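Putative gdp-fucose protein o-fucosyltransferase 1 (Caenorhabditis elegans, PDB 3ZY2) belongs to a glycosyltransferase family of the GT-B clan, built round two parallel beta-sheets, and binds guanosine-5'-diphosphate. Local coordinates at residues Q78-K82 and K83-T87; W89-E92 and K93-A96; S186-K189 and Y190-W193; K341-R344 and D345-Q349. All coordinates share one frame; numbering follows the deposited sequence.

The four local contacts form two pairs, far apart in the fold. Interactions 1 and 2 follow one another along helix 77-88 and into strand 95-98, and they touch: M85 CG lies 3.4 Å from R94 NH2, and F80 CZ 3.9 Å from W89 CE3. Interactions 3 and 4, with centres about 8 Å apart, are joined by probable hydrogen bonds between Q188 OE1 and R342 NE and between W193 NE1 and E343 OE1, each 2.8 Å. This second pair lies nearer bound guanosine-5'-diphosphate: the side chain of R342 is about 9 Å from it and that of Q188 about 11 Å. The centres of interactions 2 and 4 are about 39 Å apart.

Interaction 1 (Q78-K82 and K83-T87); sequences QEFTK and KIMPT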
loop_
_atom_site.group_PDB
_atom_site.type_symbol
_atom_site.label_atom_id
_atom_site.label_comp_id
_atom_site.label_asym_id
_atom_site.label_seq_id
_atom_site.Cartn_x
_atom_site.Cartn_y
_atom_site.Cartn_z
ATOM N N GLN A 78 -5.204 2.741 -27.245
ATOM C CA GLN A 78 -5.818 3.585 -28.273
ATOM C C GLN A 78 -7.289 3.208 -28.498
ATOM O O GLN A 78 -8.158 4.098 -28.527
ATOM C CB GLN A 78 -5.011 3.564 -29.588
ATOM C CG GLN A 78 -5.720 4.219 -30.775
ATOM C CD GLN A 78 -4.842 4.433 -32.004
ATOM O OE1 GLN A 78 -3.794 3.803 -32.176
ATOM N NE2 GLN A 78 -5.284 5.336 -32.879
ATOM N N GLU A 79 -7.569 1.909 -28.643
ATOM C CA GLU A 79 -8.959 1.462 -28.802
ATOM C C GLU A 79 -9.783 1.789 -27.558
ATOM O O GLU A 79 -10.912 2.279 -27.655
ATOM C CB GLU A 79 -9.075 -0.030 -29.161
ATOM C CG GLU A 79 -10.543 -0.495 -29.257
ATOM C CD GLU A 79 -10.768 -1.903 -29.822
ATOM O OE1 GLU A 79 -9.807 -2.578 -30.243
ATOM O OE2 GLU A 79 -11.952 -2.324 -29.863
ATOM N N PHE A 80 -9.233 1.534 -26.377
ATOM C CA PHE A 80 -9.959 1.797 -25.140
ATOM C C PHE A 80 -10.321 3.285 -25.031
ATOM O O PHE A 80 -11.469 3.656 -24.750
ATOM C CB PHE A 80 -9.116 1.340 -23.933
ATOM C CG PHE A 80 -9.797 1.547 -22.621
ATOM C CD1 PHE A 80 -10.940 0.812 -22.286
ATOM C CD2 PHE A 80 -9.303 2.480 -21.707
ATOM C CE1 PHE A 80 -11.575 1.018 -21.085
ATOM C CE2 PHE A 80 -9.927 2.690 -20.492
ATOM C CZ PHE A 80 -11.073 1.958 -20.172
ATOM N N THR A 81 -9.325 4.116 -25.302
ATOM C CA THR A 81 -9.343 5.562 -25.110
ATOM C C THR A 81 -10.246 6.273 -26.139
ATOM O O THR A 81 -11.010 7.210 -25.811
ATOM C CB THR A 81 -7.835 6.007 -25.104
ATOM O OG1 THR A 81 -7.383 6.217 -23.750
ATOM C CG2 THR A 81 -7.529 7.168 -25.985
ATOM N N LYS A 82 -10.212 5.785 -27.368
ATOM C CA LYS A 82 -10.955 6.428 -28.442
ATOM C C LYS A 82 -12.354 5.835 -28.653
ATOM O O LYS A 82 -13.309 6.579 -28.956
ATOM C CB LYS A 82 -10.112 6.448 -29.721
ATOM C CG LYS A 82 -8.894 7.387 -29.602
ATOM C CD LYS A 82 -7.796 7.136 -30.649
ATOM C CE LYS A 82 -8.211 7.585 -32.050
ATOM N NZ LYS A 82 -8.648 9.020 -32.085
ATOM N N LYS A 83 -12.490 4.524 -28.451
ATOM C CA LYS A 83 -13.707 3.803 -28.836
ATOM C C LYS A 83 -14.571 3.288 -27.694
ATOM O O LYS A 83 -15.793 3.148 -27.863
ATOM C CB LYS A 83 -13.376 2.640 -29.772
ATOM C CG LYS A 83 -13.004 3.065 -31.179
ATOM C CD LYS A 83 -13.066 1.898 -32.137
ATOM C CE LYS A 83 -13.604 2.331 -33.492
ATOM N NZ LYS A 83 -15.055 2.702 -33.425
ATOM N N ILE A 84 -13.962 3.022 -26.539
ATOM C CA ILE A 84 -14.645 2.324 -25.443
ATOM C C ILE A 84 -14.983 3.264 -24.270
ATOM O O ILE A 84 -16.150 3.390 -23.893
ATOM C CB ILE A 84 -13.855 1.045 -24.986
ATOM C CG1 ILE A 84 -13.717 0.059 -26.166
ATOM C CG2 ILE A 84 -14.531 0.372 -23.801
ATOM C CD1 ILE A 84 -12.691 -1.071 -25.964
ATOM N N MET A 85 -13.962 3.928 -23.730
ATOM C CA MET A 85 -14.075 4.897 -22.632
ATOM C C MET A 85 -15.229 5.920 -22.695
ATOM O O MET A 85 -15.909 6.107 -21.702
ATOM C CB MET A 85 -12.752 5.664 -22.504
ATOM C CG MET A 85 -12.381 6.082 -21.153
ATOM S SD MET A 85 -10.628 6.456 -21.257
ATOM C CE MET A 85 -10.595 8.231 -21.426
ATOM N N PRO A 86 -15.410 6.605 -23.846
ATOM C CA PRO A 86 -16.367 7.727 -23.854
ATOM C C PRO A 86 -17.780 7.344 -23.416
ATOM O O PRO A 86 -18.387 8.092 -22.659
ATOM C CB PRO A 86 -16.333 8.208 -25.308
ATOM C CG PRO A 86 -14.955 7.871 -25.765
ATOM C CD PRO A 86 -14.643 6.542 -25.105
ATOM N N THR A 87 -18.269 6.182 -23.868
ATOM C CA THR A 87 -19.608 5.681 -23.490
ATOM C C THR A 87 -19.621 4.670 -22.342
ATOM O O THR A 87 -20.573 4.612 -21.562
ATOM C CB THR A 87 -20.367 5.031 -24.688
ATOM O OG1 THR A 87 -19.595 3.952 -25.211
ATOM C CG2 THR A 87 -20.658 6.044 -25.795
#
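E79 meets both K83 and I84 one turn on. Its carbonyl oxygen takes the amide of K83 at 2.9 Å (E79 O to K83 N) and, weakly, that of I84, while its CG packs against I84 CD1. T76 OG1 hydrogen-bonds the amide of E79. At F80 the helix widens into a pi-type turn: F80 O accepts M85 N, five residues later, at 2.7 Å in an almost straight bond of 173°, and also I84 N at 3.1 Å from above the carbonyl plane. The phenyl ring, swung anti to its own amide nitrogen (chi1 -179°), crosses both partners at about a right angle. F80 CD1 lies 3.9 Å from I84 CG2, and F80 CE2 the same distance from M85 SD, an oblique Met-aromatic contact. T81 runs alongside M85, with OG1 4.1 Å from SD. The carbonyls of T81 and K82 face the ring of P86, T81 O lying 3.8 Å from P86 CD. Proline has no N-H to offer the preceding turn, so the lost bond at P86 probably contributes to the kink here, while the doubly used F80 carbonyl carries the helix through the widened turn and the phenyl, isoleucine and methionine groups supply a buried apolar side.

Interaction 2 (W89-E92 and K93-A96); sequences WPPE and KRKA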
loop_
_atom_site.group_PDB
_atom_site.type_symbol
_atom_site.label_atom_id
_atom_site.label_comp_id
_atom_site.label_asym_id
_atom_site.label_seq_id
_atom_site.Cartn_x
_atom_site.Cartn_y
_atom_site.Cartn_z
ATOM N N TRP A 89 -17.244 4.418 -19.867
ATOM C CA TRP A 89 -16.592 4.881 -18.647
ATOM C C TRP A 89 -16.359 6.397 -18.623
ATOM O O TRP A 89 -15.218 6.876 -18.621
ATOM C CB TRP A 89 -15.271 4.136 -18.509
ATOM C CG TRP A 89 -14.588 4.233 -17.186
ATOM C CD1 TRP A 89 -15.119 3.976 -15.952
ATOM C CD2 TRP A 89 -13.196 4.529 -16.975
ATOM N NE1 TRP A 89 -14.146 4.121 -14.984
ATOM C CE2 TRP A 89 -12.962 4.465 -15.586
ATOM C CE3 TRP A 89 -12.134 4.864 -17.828
ATOM C CZ2 TRP A 89 -11.700 4.720 -15.024
ATOM C CZ3 TRP A 89 -10.865 5.121 -17.267
ATOM C CH2 TRP A 89 -10.671 5.054 -15.877
ATOM N N PRO A 90 -17.447 7.165 -18.622
ATOM C CA PRO A 90 -17.344 8.624 -18.711
ATOM C C PRO A 90 -16.751 9.219 -17.425
ATOM O O PRO A 90 -16.735 8.530 -16.394
ATOM C CB PRO A 90 -18.801 9.056 -18.899
ATOM C CG PRO A 90 -19.601 7.952 -18.285
ATOM C CD PRO A 90 -18.847 6.701 -18.560
ATOM N N PRO A 91 -16.237 10.469 -17.487
ATOM C CA PRO A 91 -15.583 11.058 -16.311
ATOM C C PRO A 91 -16.267 10.800 -14.961
ATOM O O PRO A 91 -15.576 10.489 -13.983
ATOM C CB PRO A 91 -15.553 12.546 -16.650
ATOM C CG PRO A 91 -15.397 12.571 -18.166
ATOM C CD PRO A 91 -15.964 11.267 -18.702
ATOM N N GLU A 92 -17.599 10.894 -14.918
ATOM C CA GLU A 92 -18.350 10.738 -13.655
ATOM C C GLU A 92 -18.203 9.383 -12.953
ATOM O O GLU A 92 -18.393 9.300 -11.743
ATOM C CB GLU A 92 -19.841 11.117 -13.849
ATOM C CG GLU A 92 -20.841 10.609 -12.784
ATOM C CD GLU A 92 -21.410 9.212 -13.086
ATOM O OE1 GLU A 92 -21.623 8.881 -14.274
ATOM O OE2 GLU A 92 -21.653 8.450 -12.117
ATOM N N LYS A 93 -17.867 8.321 -13.685
ATOM C CA LYS A 93 -17.780 7.020 -13.026
ATOM C C LYS A 93 -16.354 6.499 -12.968
ATOM O O LYS A 93 -16.122 5.302 -12.761
ATOM C CB LYS A 93 -18.752 5.988 -13.620
ATOM C CG LYS A 93 -18.436 5.486 -15.016
ATOM C CD LYS A 93 -19.527 4.529 -15.546
ATOM C CE LYS A 93 -20.906 5.202 -15.625
ATOM N NZ LYS A 93 -21.838 4.577 -16.622
ATOM N N ARG A 94 -15.410 7.419 -13.138
ATOM C CA ARG A 94 -13.988 7.072 -13.084
ATOM C C ARG A 94 -13.511 7.024 -11.635
ATOM O O ARG A 94 -13.071 8.030 -11.064
ATOM C CB ARG A 94 -13.161 8.016 -13.953
ATOM C CG ARG A 94 -13.591 7.906 -15.424
ATOM C CD ARG A 94 -12.782 8.723 -16.388
ATOM N NE ARG A 94 -13.365 8.569 -17.723
ATOM C CZ ARG A 94 -12.996 9.253 -18.801
ATOM N NH1 ARG A 94 -12.037 10.170 -18.729
ATOM N NH2 ARG A 94 -13.600 9.020 -19.960
ATOM N N LYS A 95 -13.623 5.827 -11.061
ATOM C CA LYS A 95 -13.168 5.550 -9.699
ATOM C C LYS A 95 -11.782 4.904 -9.686
ATOM O O LYS A 95 -11.447 4.085 -10.559
ATOM C CB LYS A 95 -14.198 4.676 -8.971
ATOM C CG LYS A 95 -15.589 5.341 -8.777
ATOM C CD LYS A 95 -16.268 4.792 -7.535
ATOM C CE LYS A 95 -17.421 5.663 -7.041
ATOM N NZ LYS A 95 -18.597 5.602 -7.957
ATOM N N ALA A 96 -10.963 5.310 -8.717
ATOM C CA ALA A 96 -9.658 4.696 -8.509
ATOM C C ALA A 96 -9.810 3.525 -7.552
ATOM O O ALA A 96 -10.546 3.610 -6.559
ATOM C CB ALA A 96 -8.690 5.704 -7.943
HETATM O O HOH W 1 -13.333 3.078 -12.350
#
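R94 runs its side chain between the indole of W89 and the ring of P91. Its CB starts 3.5 Å from P91 O, the carbonyl that also receives the R94 amide. CG, anti to the carbonyl carbon (chi1 -62°), rests over the indole face: R94 CG is 3.7 Å from the centroid of the six-membered ring of W89, only 18° off its normal, a CH-pi contact. The chain stays extended through CD, which passes P91 CA, and so carries the guanidinium back to the carbonyl of W89. There NE and NH2 grip one atom side-on, R94 NE at 2.7 Å and R94 NH2 at 3.0 Å from W89 O, with the oxygen essentially in the guanidinium plane. P91 CD lies over one guanidinium face, and the charged group is tilted 31° from the indole.

This compact turn takes the chain from helix 77-88 into strand 95-98 of the six-stranded parallel sheet, in the manner of an alpha-to-beta connection in a Rossmann-like domain. A short 3-10 segment at P91 and E92 reverses the direction, K93 N bonding P90 O at 2.9 Å, and R94 is the centre of an inverse gamma turn. The prolines, restricted in phi, suit so tight a bend. CG of K93 reaches P90 CD and W89 CD1. W89 NE1 gives a weak bond to K93 O. It gives a better one to water 1, W89 NE1 lying 2.9 Å from the water oxygen, and this water donates in turn to K95 O. K95 NZ forms a salt bridge with D232 of the second subunit.

Interaction 3 (S186-K189 and Y190-W193); sequences SIQK and YLRW
The Y190 ring has the aliphatic chain of K189 over one face, while the carbonyl of I187 lies at its edge, I187 O being 3.5 Å from Y190 CD2. These residues form a 3-10 segment running out into loop, in the connection from strand 168-171 of one parallel sheet to helix 195-208, which leads into the other, so it links the two halves of the GT-B fold. K189 crosses the ring obliquely, CB above the rim, CD and CE over the phenol end of the face, K189 CE 3.7 Å from Y190 OH. K189 CG stands anti to its own backbone nitrogen (chi1 171°), and the chain then runs on extended across the ring. A long lysine suits this place, since its methylenes can cover an aromatic ring at a partly open surface. The ring of Y71, outside the segments, also meets that of Y190, planes about 40° apart.

The backbone bonds span three residues: Y190 N to I187 O at 2.9 Å and L191 N to Q188 O at 3.0 Å. I187 and L191 face helix 20-37. Q188 bends at chi2 (85°), bringing NE2 to 3.7 Å from L191 CD1, while its OE1 goes to R342. Water 2 accepts from Q188 NE2 at 2.9 Å and donates to L191 O.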
loop_
_atom_site.group_PDB
_atom_site.type_symbol
_atom_site.label_atom_id
_atom_site.label_comp_id
_atom_site.label_asym_id
_atom_site.label_seq_id
_atom_site.Cartn_x
_atom_site.Cartn_y
_atom_site.Cartn_z
ATOM N N SER A 186 5.667 -18.243 -16.993
ATOM C CA SER A 186 5.367 -18.785 -18.311
ATOM C C SER A 186 4.525 -17.877 -19.198
ATOM O O SER A 186 4.503 -18.052 -20.406
ATOM C CB SER A 186 4.710 -20.168 -18.171
ATOM O OG SER A 186 3.459 -20.031 -17.535
ATOM N N ILE A 187 3.860 -16.873 -18.611
ATOM C CA ILE A 187 3.087 -15.925 -19.404
ATOM C C ILE A 187 3.990 -15.114 -20.355
ATOM O O ILE A 187 3.509 -14.594 -21.356
ATOM C CB ILE A 187 2.190 -15.046 -18.476
ATOM C CG1 ILE A 187 1.229 -15.972 -17.730
ATOM C CG2 ILE A 187 1.397 -13.958 -19.267
ATOM C CD1 ILE A 187 0.369 -15.253 -16.683
ATOM N N GLN A 188 5.299 -15.053 -20.073
ATOM C CA GLN A 188 6.225 -14.382 -20.979
ATOM C C GLN A 188 6.170 -14.972 -22.400
ATOM O O GLN A 188 6.494 -14.293 -23.373
ATOM C CB GLN A 188 7.641 -14.457 -20.414
ATOM C CG GLN A 188 8.659 -13.543 -21.135
ATOM C CD GLN A 188 8.686 -12.105 -20.615
ATOM O OE1 GLN A 188 8.707 -11.862 -19.406
ATOM N NE2 GLN A 188 8.710 -11.136 -21.534
ATOM N N LYS A 189 5.698 -16.222 -22.514
ATOM C CA LYS A 189 5.497 -16.862 -23.835
ATOM C C LYS A 189 4.662 -15.959 -24.772
ATOM O O LYS A 189 4.868 -15.918 -25.994
ATOM C CB LYS A 189 4.816 -18.230 -23.646
ATOM C CG LYS A 189 4.370 -18.883 -24.925
ATOM C CD LYS A 189 3.712 -20.222 -24.627
ATOM C CE LYS A 189 2.646 -20.561 -25.660
ATOM N NZ LYS A 189 3.190 -20.686 -27.044
ATOM N N TYR A 190 3.748 -15.200 -24.162
ATOM C CA TYR A 190 2.767 -14.411 -24.895
ATOM C C TYR A 190 3.190 -12.976 -25.096
ATOM O O TYR A 190 2.420 -12.187 -25.639
ATOM C CB TYR A 190 1.395 -14.478 -24.201
ATOM C CG TYR A 190 0.914 -15.891 -24.037
ATOM C CD1 TYR A 190 0.361 -16.560 -25.105
ATOM C CD2 TYR A 190 1.049 -16.550 -22.826
ATOM C CE1 TYR A 190 -0.079 -17.876 -24.978
ATOM C CE2 TYR A 190 0.602 -17.854 -22.674
ATOM C CZ TYR A 190 0.053 -18.501 -23.764
ATOM O OH TYR A 190 -0.387 -19.797 -23.624
ATOM N N LEU A 191 4.414 -12.656 -24.694
ATOM C CA LEU A 191 4.997 -11.326 -25.005
ATOM C C LEU A 191 6.045 -11.519 -26.089
ATOM O O LEU A 191 7.177 -11.933 -25.819
ATOM C CB LEU A 191 5.603 -10.663 -23.762
ATOM C CG LEU A 191 4.635 -10.437 -22.586
ATOM C CD1 LEU A 191 5.288 -9.626 -21.499
ATOM C CD2 LEU A 191 3.306 -9.805 -22.967
ATOM N N ARG A 192 5.640 -11.217 -27.320
ATOM C CA ARG A 192 6.469 -11.416 -28.509
ATOM C C ARG A 192 6.819 -10.033 -29.036
ATOM O O ARG A 192 5.926 -9.222 -29.266
ATOM C CB ARG A 192 5.670 -12.180 -29.563
ATOM C CG ARG A 192 6.449 -12.373 -30.867
ATOM C CD ARG A 192 5.733 -13.303 -31.808
ATOM N NE ARG A 192 5.613 -14.647 -31.227
ATOM C CZ ARG A 192 4.889 -15.633 -31.745
ATOM N NH1 ARG A 192 4.205 -15.458 -32.875
ATOM N NH2 ARG A 192 4.851 -16.801 -31.125
ATOM N N TRP A 193 8.109 -9.761 -29.234
ATOM C CA TRP A 193 8.528 -8.443 -29.716
ATOM C C TRP A 193 7.836 -8.058 -31.001
ATOM O O TRP A 193 7.618 -8.890 -31.892
ATOM C CB TRP A 193 10.052 -8.343 -29.896
ATOM C CG TRP A 193 10.755 -8.650 -28.607
ATOM C CD1 TRP A 193 11.388 -9.820 -28.279
ATOM C CD2 TRP A 193 10.820 -7.813 -27.447
ATOM N NE1 TRP A 193 11.866 -9.746 -26.993
ATOM C CE2 TRP A 193 11.531 -8.530 -26.456
ATOM C CE3 TRP A 193 10.354 -6.521 -27.144
ATOM C CZ2 TRP A 193 11.779 -8.001 -25.173
ATOM C CZ3 TRP A 193 10.611 -5.990 -25.876
ATOM C CH2 TRP A 193 11.333 -6.731 -24.912
HETATM O O HOH W 2 9.437 -11.513 -24.280
HETATM O O HOH W 3 7.546 -14.705 -26.637
HETATM O O HOH W 4 5.706 -17.558 -28.170
#

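Interaction 4 (K341-R344 and D345-Q349); sequences KRER and DHAGQ
D345 takes the ammonium of K341 from the turn before in a salt bridge, K341 NZ to D345 OD2 at 2.7 Å, on the syn lone pair of that oxygen. D345 OD1 is also near NZ but somewhat farther away. K341 reaches across because its chain bends at chi2 (58°) and chi4 (55°), folding back along the carboxylate, and its CD and CE touch both oxygens. In the backbone, the helical bond of D345 N to K341 O, 2.8 Å, keeps the residues one turn apart, the usual i to i+4 spacing for oppositely charged partners.

R342 presents its backbone to the other segment. R342 O lies 3.2 Å from H346 CD2 and receives a weak bond from H346 N; R342 CB stands loosely near the imidazole of H346, whose face is partly covered by D345 CB. The guanidinium of R342 leads the other way, to a salt bridge with D25 in helix 20-37 and the bond to Q188.

E343 gives A347 both packing and an acceptor. E343 O takes A347 N at 2.9 Å and also H346 N at 3.3 Å, the two donors coming from the same face of its plane, while E343 CG rests 4.0 Å from A347 CB. The small methyl fits against this stem.

All this lies toward the C-terminal end of helix 335-346, the helix of a beta-alpha-beta unit with strands 327-330 and 354-356. D345 OD2 sits only 3.4 Å from K341 O, two acceptors side by side, so the lysine charge probably offsets their repulsion and stabilises the ionised carboxylate.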
loop_
_atom_site.group_PDB
_atom_site.type_symbol
_atom_site.label_atom_id
_atom_site.label_comp_id
_atom_site.label_asym_id
_atom_site.label_seq_id
_atom_site.Cartn_x
_atom_site.Cartn_y
_atom_site.Cartn_z
ATOM N N LYS A 341 15.541 -14.339 -19.499
ATOM C CA LYS A 341 15.463 -15.712 -18.981
ATOM C C LYS A 341 14.091 -16.322 -19.265
ATOM O O LYS A 341 14.014 -17.449 -19.787
ATOM C CB LYS A 341 15.739 -15.722 -17.465
ATOM C CG LYS A 341 15.636 -17.100 -16.815
ATOM C CD LYS A 341 16.610 -18.079 -17.484
ATOM C CE LYS A 341 16.898 -19.323 -16.639
ATOM N NZ LYS A 341 15.661 -20.080 -16.235
ATOM N N ARG A 342 13.015 -15.593 -18.960
ATOM C CA ARG A 342 11.659 -16.101 -19.211
ATOM C C ARG A 342 11.349 -16.299 -20.695
ATOM O O ARG A 342 10.664 -17.269 -21.074
ATOM C CB ARG A 342 10.613 -15.168 -18.588
ATOM C CG ARG A 342 10.694 -15.131 -17.069
ATOM C CD ARG A 342 9.535 -14.339 -16.453
ATOM N NE ARG A 342 9.450 -12.977 -16.982
ATOM C CZ ARG A 342 9.679 -11.881 -16.267
ATOM N NH1 ARG A 342 10.034 -11.959 -14.987
ATOM N NH2 ARG A 342 9.519 -10.696 -16.838
ATOM N N GLU A 343 11.839 -15.385 -21.526
ATOM C CA GLU A 343 11.619 -15.518 -22.960
ATOM C C GLU A 343 12.327 -16.774 -23.456
ATOM O O GLU A 343 11.753 -17.593 -24.199
ATOM C CB GLU A 343 12.096 -14.263 -23.707
ATOM C CG GLU A 343 11.874 -14.428 -25.225
ATOM C CD GLU A 343 12.071 -13.152 -26.026
ATOM O OE1 GLU A 343 12.059 -12.077 -25.408
ATOM O OE2 GLU A 343 12.185 -13.245 -27.269
ATOM N N ARG A 344 13.561 -16.947 -23.021
ATOM C CA ARG A 344 14.334 -18.118 -23.440
ATOM C C ARG A 344 13.731 -19.407 -22.913
ATOM O O ARG A 344 13.748 -20.430 -23.599
ATOM C CB ARG A 344 15.786 -17.978 -23.016
ATOM C CG ARG A 344 16.458 -16.818 -23.755
ATOM C CD ARG A 344 17.936 -16.679 -23.324
ATOM N NE ARG A 344 18.774 -17.816 -23.772
ATOM C CZ ARG A 344 19.230 -17.963 -25.013
ATOM N NH1 ARG A 344 18.948 -17.051 -25.945
ATOM N NH2 ARG A 344 19.974 -19.029 -25.334
ATOM N N ASP A 345 13.155 -19.351 -21.722
ATOM C CA ASP A 345 12.518 -20.541 -21.158
ATOM C C ASP A 345 11.206 -20.905 -21.845
ATOM O O ASP A 345 10.875 -22.093 -21.939
ATOM C CB ASP A 345 12.215 -20.269 -19.699
ATOM C CG ASP A 345 13.437 -20.383 -18.794
ATOM O OD1 ASP A 345 14.509 -20.880 -19.223
ATOM O OD2 ASP A 345 13.285 -20.016 -17.601
ATOM N N HIS A 346 10.435 -19.899 -22.275
ATOM C CA HIS A 346 9.009 -20.110 -22.577
ATOM C C HIS A 346 8.498 -19.735 -23.953
ATOM O O HIS A 346 7.403 -20.164 -24.309
ATOM C CB HIS A 346 8.130 -19.382 -21.545
ATOM C CG HIS A 346 8.386 -19.819 -20.132
ATOM N ND1 HIS A 346 8.042 -21.077 -19.670
ATOM C CD2 HIS A 346 8.946 -19.167 -19.087
ATOM C CE1 HIS A 346 8.403 -21.177 -18.401
ATOM N NE2 HIS A 346 8.948 -20.036 -18.024
ATOM N N ALA A 347 9.247 -18.943 -24.722
ATOM C CA ALA A 347 8.729 -18.470 -26.018
ATOM C C ALA A 347 8.525 -19.624 -26.984
ATOM O O ALA A 347 7.560 -19.625 -27.760
ATOM C CB ALA A 347 9.631 -17.422 -26.639
ATOM N N GLY A 348 9.439 -20.579 -26.923
ATOM C CA GLY A 348 9.371 -21.747 -27.780
ATOM C C GLY A 348 8.875 -22.962 -27.057
ATOM O O GLY A 348 8.498 -22.949 -25.876
ATOM N N GLN A 349 8.895 -24.057 -27.788
ATOM C CA GLN A 349 8.413 -25.287 -27.281
ATOM C C GLN A 349 9.382 -25.877 -26.263
ATOM O O GLN A 349 8.965 -26.585 -25.356
ATOM C CB GLN A 349 8.227 -26.226 -28.464
ATOM C CG GLN A 349 7.209 -27.217 -28.261
ATOM C CD GLN A 349 7.066 -28.123 -29.459
ATOM O OE1 GLN A 349 5.987 -28.233 -30.058
ATOM N NE2 GLN A 349 8.132 -28.802 -29.799
HETATM O O HOH W 5 11.819 -21.212 -25.413
#